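Local coordinates for protein SCO1 homolog 1, mitochondrial (Arabidopsis thaliana, PDB 6N5U) that binds copper(I) and is thought to act in copper homeostasis, mitochondrial redox signalling or copper insertion into cytochrome c oxidase, at residues P47-K52 with H131-Y136; E62-D67 with G160-I165. All blocks are in the same frame, centred on the assembly; numbering follows the deposited sequence.

Contact 1: residues P47-K52 with H131-Y136. With CU1 (copper (I) ion), chain D.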
loop_
_atom_site.group_PDB
_atom_site.type_symbol
_atom_site.label_atom_id
_atom_site.label_comp_id
_atom_site.label_asym_id
_atom_site.label_seq_id
_atom_site.Cartn_x
_atom_site.Cartn_y
_atom_site.Cartn_z
ATOM N N PRO A 47 9.037 2.198 -6.372
ATOM C CA PRO A 47 8.549 2.863 -7.595
ATOM C C PRO A 47 7.982 1.870 -8.629
ATOM O O PRO A 47 6.895 2.123 -9.154
ATOM C CB PRO A 47 9.787 3.606 -8.110
ATOM C CG PRO A 47 10.573 3.883 -6.912
ATOM C CD PRO A 47 10.417 2.648 -6.065
ATOM N N ASP A 48 8.656 0.706 -8.847
ATOM C CA ASP A 48 8.197 -0.312 -9.799
ATOM C C ASP A 48 6.857 -0.929 -9.422
ATOM O O ASP A 48 5.971 -1.037 -10.268
ATOM C CB ASP A 48 9.247 -1.417 -10.017
ATOM C CG ASP A 48 10.543 -0.970 -10.662
ATOM O OD1 ASP A 48 10.566 0.127 -11.269
ATOM O OD2 ASP A 48 11.541 -1.714 -10.555
ATOM N N GLU A 49 6.735 -1.372 -8.165
ATOM C CA GLU A 49 5.548 -1.999 -7.591
ATOM C C GLU A 49 4.336 -1.090 -7.630
ATOM O O GLU A 49 3.240 -1.551 -7.959
ATOM C CB GLU A 49 5.843 -2.446 -6.164
ATOM C CG GLU A 49 6.867 -3.567 -6.114
ATOM C CD GLU A 49 6.447 -4.837 -6.823
ATOM O OE1 GLU A 49 5.595 -5.560 -6.259
ATOM O OE2 GLU A 49 6.947 -5.098 -7.944
ATOM N N LEU A 50 4.545 0.214 -7.339
ATOM C CA LEU A 50 3.487 1.208 -7.387
ATOM C C LEU A 50 3.100 1.527 -8.803
ATOM O O LEU A 50 1.908 1.675 -9.072
ATOM C CB LEU A 50 3.841 2.476 -6.612
ATOM C CG LEU A 50 3.808 2.372 -5.084
ATOM C CD1 LEU A 50 4.478 3.577 -4.476
ATOM C CD2 LEU A 50 2.357 2.176 -4.548
ATOM N N ILE A 51 4.078 1.605 -9.726
ATOM C CA ILE A 51 3.761 1.859 -11.144
ATOM C C ILE A 51 2.841 0.705 -11.617
ATOM O O ILE A 51 1.778 0.982 -12.189
ATOM C CB ILE A 51 5.018 2.072 -12.058
ATOM C CG1 ILE A 51 5.709 3.415 -11.784
ATOM C CG2 ILE A 51 4.638 1.973 -13.541
ATOM C CD1 ILE A 51 7.202 3.468 -12.192
ATOM N N LYS A 52 3.231 -0.571 -11.302
ATOM C CA LYS A 52 2.476 -1.809 -11.568
ATOM C C LYS A 52 1.066 -1.679 -10.988
ATOM O O LYS A 52 0.101 -1.868 -11.711
ATOM C CB LYS A 52 3.174 -3.019 -10.909
ATOM C CG LYS A 52 2.605 -4.391 -11.312
ATOM C CD LYS A 52 2.674 -5.459 -10.212
ATOM C CE LYS A 52 4.064 -5.782 -9.710
ATOM N NZ LYS A 52 4.019 -6.846 -8.673
ATOM N N HIS A 131 12.322 -4.583 3.582
ATOM C CA HIS A 131 10.948 -4.959 3.921
ATOM C C HIS A 131 10.341 -5.977 2.984
ATOM O O HIS A 131 10.913 -6.289 1.934
ATOM C CB HIS A 131 10.051 -3.700 3.984
ATOM C CG HIS A 131 9.934 -2.992 2.660
ATOM N ND1 HIS A 131 8.900 -3.269 1.783
ATOM C CD2 HIS A 131 10.756 -2.080 2.095
ATOM C CE1 HIS A 131 9.098 -2.478 0.747
ATOM N NE2 HIS A 131 10.204 -1.740 0.899
ATOM N N SER A 132 9.158 -6.477 3.376
ATOM C CA SER A 132 8.370 -7.478 2.657
ATOM C C SER A 132 7.770 -6.811 1.422
ATOM O O SER A 132 7.205 -5.716 1.541
ATOM C CB SER A 132 7.244 -7.998 3.548
ATOM O OG SER A 132 7.635 -8.258 4.885
ATOM N N ILE A 133 7.948 -7.420 0.235
ATOM C CA ILE A 133 7.390 -6.869 -1.019
ATOM C C ILE A 133 6.054 -7.548 -1.170
ATOM O O ILE A 133 5.968 -8.722 -1.579
ATOM C CB ILE A 133 8.332 -6.979 -2.238
ATOM C CG1 ILE A 133 9.660 -6.268 -1.923
ATOM C CG2 ILE A 133 7.666 -6.393 -3.491
ATOM C CD1 ILE A 133 10.894 -7.024 -2.316
ATOM N N VAL A 134 5.014 -6.833 -0.703
ATOM C CA VAL A 134 3.672 -7.360 -0.535
ATOM C C VAL A 134 2.527 -6.416 -0.998
ATOM O O VAL A 134 2.646 -5.208 -0.891
ATOM C CB VAL A 134 3.558 -7.682 0.991
ATOM C CG1 VAL A 134 2.158 -8.061 1.379
ATOM C CG2 VAL A 134 4.512 -8.790 1.414
ATOM N N MET A 135 1.407 -6.997 -1.451
ATOM C CA MET A 135 0.162 -6.315 -1.794
ATOM C C MET A 135 -0.969 -7.141 -1.207
ATOM O O MET A 135 -0.958 -8.383 -1.285
ATOM C CB MET A 135 -0.030 -6.094 -3.306
ATOM C CG MET A 135 0.908 -5.076 -3.871
ATOM S SD MET A 135 0.886 -4.861 -5.646
ATOM C CE MET A 135 1.349 -6.594 -6.216
ATOM N N TYR A 136 -1.938 -6.449 -0.607
ATOM C CA TYR A 136 -3.056 -7.089 0.075
ATOM C C TYR A 136 -4.366 -6.599 -0.473
ATOM O O TYR A 136 -4.678 -5.413 -0.344
ATOM C CB TYR A 136 -3.006 -6.780 1.586
ATOM C CG TYR A 136 -1.831 -7.352 2.333
ATOM C CD1 TYR A 136 -1.738 -8.718 2.580
ATOM C CD2 TYR A 136 -0.845 -6.525 2.860
ATOM C CE1 TYR A 136 -0.684 -9.252 3.317
ATOM C CE2 TYR A 136 0.209 -7.047 3.616
ATOM C CZ TYR A 136 0.283 -8.413 3.844
ATOM O OH TYR A 136 1.358 -8.977 4.483
HETATM CU CU CU1 D . 10.989 -0.562 -1.200
#

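Contact 2: residues E62-D67 with G160-I165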
loop_
_atom_site.group_PDB
_atom_site.type_symbol
_atom_site.label_atom_id
_atom_site.label_comp_id
_atom_site.label_asym_id
_atom_site.label_seq_id
_atom_site.Cartn_x
_atom_site.Cartn_y
_atom_site.Cartn_z
ATOM N N GLU A 62 -11.187 -0.764 -16.280
ATOM C CA GLU A 62 -11.530 -0.936 -17.700
ATOM C C GLU A 62 -12.217 -2.282 -17.953
ATOM O O GLU A 62 -13.192 -2.339 -18.694
ATOM C CB GLU A 62 -10.275 -0.837 -18.593
ATOM C CG GLU A 62 -9.716 0.564 -18.773
ATOM C CD GLU A 62 -8.266 0.617 -19.224
ATOM O OE1 GLU A 62 -7.899 -0.167 -20.130
ATOM O OE2 GLU A 62 -7.496 1.441 -18.673
ATOM N N ASN A 63 -11.711 -3.346 -17.318
ATOM C CA ASN A 63 -12.147 -4.730 -17.507
ATOM C C ASN A 63 -13.338 -5.181 -16.674
ATOM O O ASN A 63 -14.093 -6.035 -17.145
ATOM C CB ASN A 63 -10.971 -5.671 -17.268
ATOM C CG ASN A 63 -9.740 -5.368 -18.092
ATOM O OD1 ASN A 63 -9.765 -4.643 -19.092
ATOM N ND2 ASN A 63 -8.621 -5.905 -17.677
ATOM N N SER A 64 -13.477 -4.674 -15.427
ATOM C CA SER A 64 -14.557 -5.061 -14.507
ATOM C C SER A 64 -15.594 -3.975 -14.213
ATOM O O SER A 64 -16.739 -4.294 -13.869
ATOM C CB SER A 64 -13.974 -5.544 -13.188
ATOM O OG SER A 64 -13.421 -4.457 -12.469
ATOM N N GLY A 65 -15.156 -2.716 -14.275
ATOM C CA GLY A 65 -15.964 -1.550 -13.937
ATOM C C GLY A 65 -15.854 -1.162 -12.470
ATOM O O GLY A 65 -16.497 -0.202 -12.043
ATOM N N VAL A 66 -15.035 -1.910 -11.682
ATOM C CA VAL A 66 -14.822 -1.712 -10.235
ATOM C C VAL A 66 -13.674 -0.740 -9.928
ATOM O O VAL A 66 -12.550 -0.930 -10.402
ATOM C CB VAL A 66 -14.642 -3.068 -9.468
ATOM C CG1 VAL A 66 -14.356 -2.855 -7.980
ATOM C CG2 VAL A 66 -15.849 -3.989 -9.657
ATOM N N ASP A 67 -13.953 0.268 -9.086
ATOM C CA ASP A 67 -12.939 1.206 -8.605
ATOM C C ASP A 67 -12.229 0.556 -7.409
ATOM O O ASP A 67 -12.856 0.246 -6.386
ATOM C CB ASP A 67 -13.564 2.558 -8.211
ATOM C CG ASP A 67 -13.908 3.426 -9.399
ATOM O OD1 ASP A 67 -12.967 3.914 -10.066
ATOM O OD2 ASP A 67 -15.119 3.617 -9.668
ATOM N N GLY A 160 -6.150 -11.444 -11.617
ATOM C CA GLY A 160 -6.356 -11.955 -10.276
ATOM C C GLY A 160 -7.348 -11.137 -9.475
ATOM O O GLY A 160 -8.338 -11.682 -8.994
ATOM N N VAL A 161 -7.112 -9.822 -9.341
ATOM C CA VAL A 161 -8.001 -8.934 -8.580
ATOM C C VAL A 161 -9.423 -9.021 -9.138
ATOM O O VAL A 161 -10.363 -9.210 -8.362
ATOM C CB VAL A 161 -7.456 -7.475 -8.451
ATOM C CG1 VAL A 161 -8.501 -6.533 -7.861
ATOM C CG2 VAL A 161 -6.174 -7.430 -7.616
ATOM N N VAL A 162 -9.555 -8.969 -10.491
ATOM C CA VAL A 162 -10.831 -9.043 -11.213
ATOM C C VAL A 162 -11.547 -10.380 -10.911
ATOM O O VAL A 162 -12.742 -10.351 -10.617
ATOM C CB VAL A 162 -10.662 -8.726 -12.731
ATOM C CG1 VAL A 162 -11.922 -9.052 -13.547
ATOM C CG2 VAL A 162 -10.256 -7.262 -12.935
ATOM N N LYS A 163 -10.808 -11.520 -10.884
ATOM C CA LYS A 163 -11.341 -12.857 -10.573
ATOM C C LYS A 163 -11.912 -12.913 -9.158
ATOM O O LYS A 163 -13.022 -13.408 -8.958
ATOM C CB LYS A 163 -10.265 -13.950 -10.770
ATOM C CG LYS A 163 -10.782 -15.378 -10.532
ATOM C CD LYS A 163 -9.746 -16.423 -10.875
ATOM C CE LYS A 163 -10.386 -17.784 -10.968
ATOM N NZ LYS A 163 -9.478 -18.788 -11.592
ATOM N N GLU A 164 -11.160 -12.388 -8.188
ATOM C CA GLU A 164 -11.549 -12.333 -6.790
ATOM C C GLU A 164 -12.840 -11.536 -6.588
ATOM O O GLU A 164 -13.784 -12.072 -6.011
ATOM C CB GLU A 164 -10.399 -11.781 -5.919
ATOM C CG GLU A 164 -9.205 -12.715 -5.753
ATOM C CD GLU A 164 -9.517 -14.098 -5.215
ATOM O OE1 GLU A 164 -10.442 -14.224 -4.380
ATOM O OE2 GLU A 164 -8.844 -15.061 -5.641
ATOM N N ILE A 165 -12.906 -10.298 -7.128
ATOM C CA ILE A 165 -14.062 -9.391 -7.010
ATOM C C ILE A 165 -15.368 -10.067 -7.437
ATOM O O ILE A 165 -16.355 -10.010 -6.694
ATOM C CB ILE A 165 -13.836 -8.022 -7.734
ATOM C CG1 ILE A 165 -12.680 -7.242 -7.090
ATOM C CG2 ILE A 165 -15.121 -7.176 -7.725
ATOM C CD1 ILE A 165 -12.135 -6.092 -7.891
#

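Contact 1: residues P47-K52 with H131-Y136
E49 and I133 meet at about a right angle, the carboxylate end of the glutamate lying against one methyl of the isoleucine: OE1 of E49 is 3.6 Å from CG2 of I133, and CG and CD of E49 follow along the same methyl. That branch reaches the helix because CG2 of I133 stands opposite the backbone N, while CG1 takes the place beside the nitrogen (chi1 -57°). Two residues on, M135 approaches K52 obliquely, its terminal methyl CE 3.6 Å from NZ of K52. The thioether chain runs straight to its sulfur and then bends (chi3 -60°), which brings CE up to the ammonium group.

Between these two crossings the charges are paired along the helix. NZ of K52 meets OE1 of E49 at 3.2 Å, on the syn side of the carboxylate and 30° out of its plane, an i to i+3 salt bridge. OE2 of E49 is taken by K150, so the buried carboxylate faces two lysines, which would probably favour its ionised form. Were E49 replaced by alanine, K52 and K150 would probably lose their shared counter-charge, and a gap would be likely to open beside CG2 of I133.

The second segment begins at the metal: NE2 of H131 binds copper(I) at 2.5 Å, the ion lying at the ring edge and in its plane, with C42 and C46 completing the site. The other ring nitrogen, ND1, donates to the carbonyl O of S132 at 3.0 Å, approaching from above the carbonyl plane, a bond that limits ring rotation. C42 comes just before helix 45-64 and C46 lies in its first turn; the packing of this helix on the segment leading from H131 into strand 135-138 lies beside the copper(I) site of a Sco-type thioredoxin fold.

Contact 2: residues E62-D67 with G160-I165
This is a small, mainly apolar contact near the surface, joining the C-terminal end of helix 45-64 and the turn after it to the C-terminal helix 154-167. About 196 Å² is buried in all, no polar bond links the two segments, and the centre lies about 18 Å from the centre of the chain.

Two side-chain pairs support that reading. V66 and I165 reach toward each other tip to tip, CG2 of V66 standing 3.8 Å from CG2 of I165. Their second branches are matched as well, with CG1 of V66 at 3.9 Å from CD1 of I165, so both valine methyls are engaged. In I165 the chain carrying CD1 leaves beside the backbone N (chi1 -63°) and CG2 stands opposite that nitrogen, a setting that presents both branches to the valine. One helical turn earlier, V162 straddles S64: CB of S64 is 4.1 Å from both CG1 and CG2 of V162, and the CA atoms of S64 and V162 lie 6.4 Å apart, the nearest backbone approach.

The serine thus offers its carbon to the valine while its oxygen serves its own chain. With chi1 at 71°, OG of S64 accepts from the backbone N of V66 at 3.1 Å and an N-H...O angle of 163°, forming an ST turn, and it is also hydrogen-bonded to the carbonyl O of I60. G65, with positive phi, is where the chain leaves the helix, and the turn delivers V66 to I165.

Around the contact, N63 touches T158 and S64 touches R166, extending the interface along helix 154-167. W32 of strand 32-38 is met by both V66 and I165, while V161 reaches the sheet itself, against I34, L137 and Y148 of strands 32-38, 135-138 and 144-148.

Helix 45-64 takes part in both contacts: contact 1 uses its beginning, just past the copper-binding cysteines, and contact 2 its end and the turn that follows. Their centres lie 19 Å apart and their nearest atoms about 7 Å apart, so they do not touch. Contact 1 is buried, sets the helix against the loop that leads from H131 into strand 135-138 and the start of that strand, and mixes apolar groups with paired charges beside a metal ligand. Contact 2 lies at the surface away from the copper, sets the helix end against helix 154-167, and relies on aliphatic branches, with the serine oxygen turned back to its own backbone.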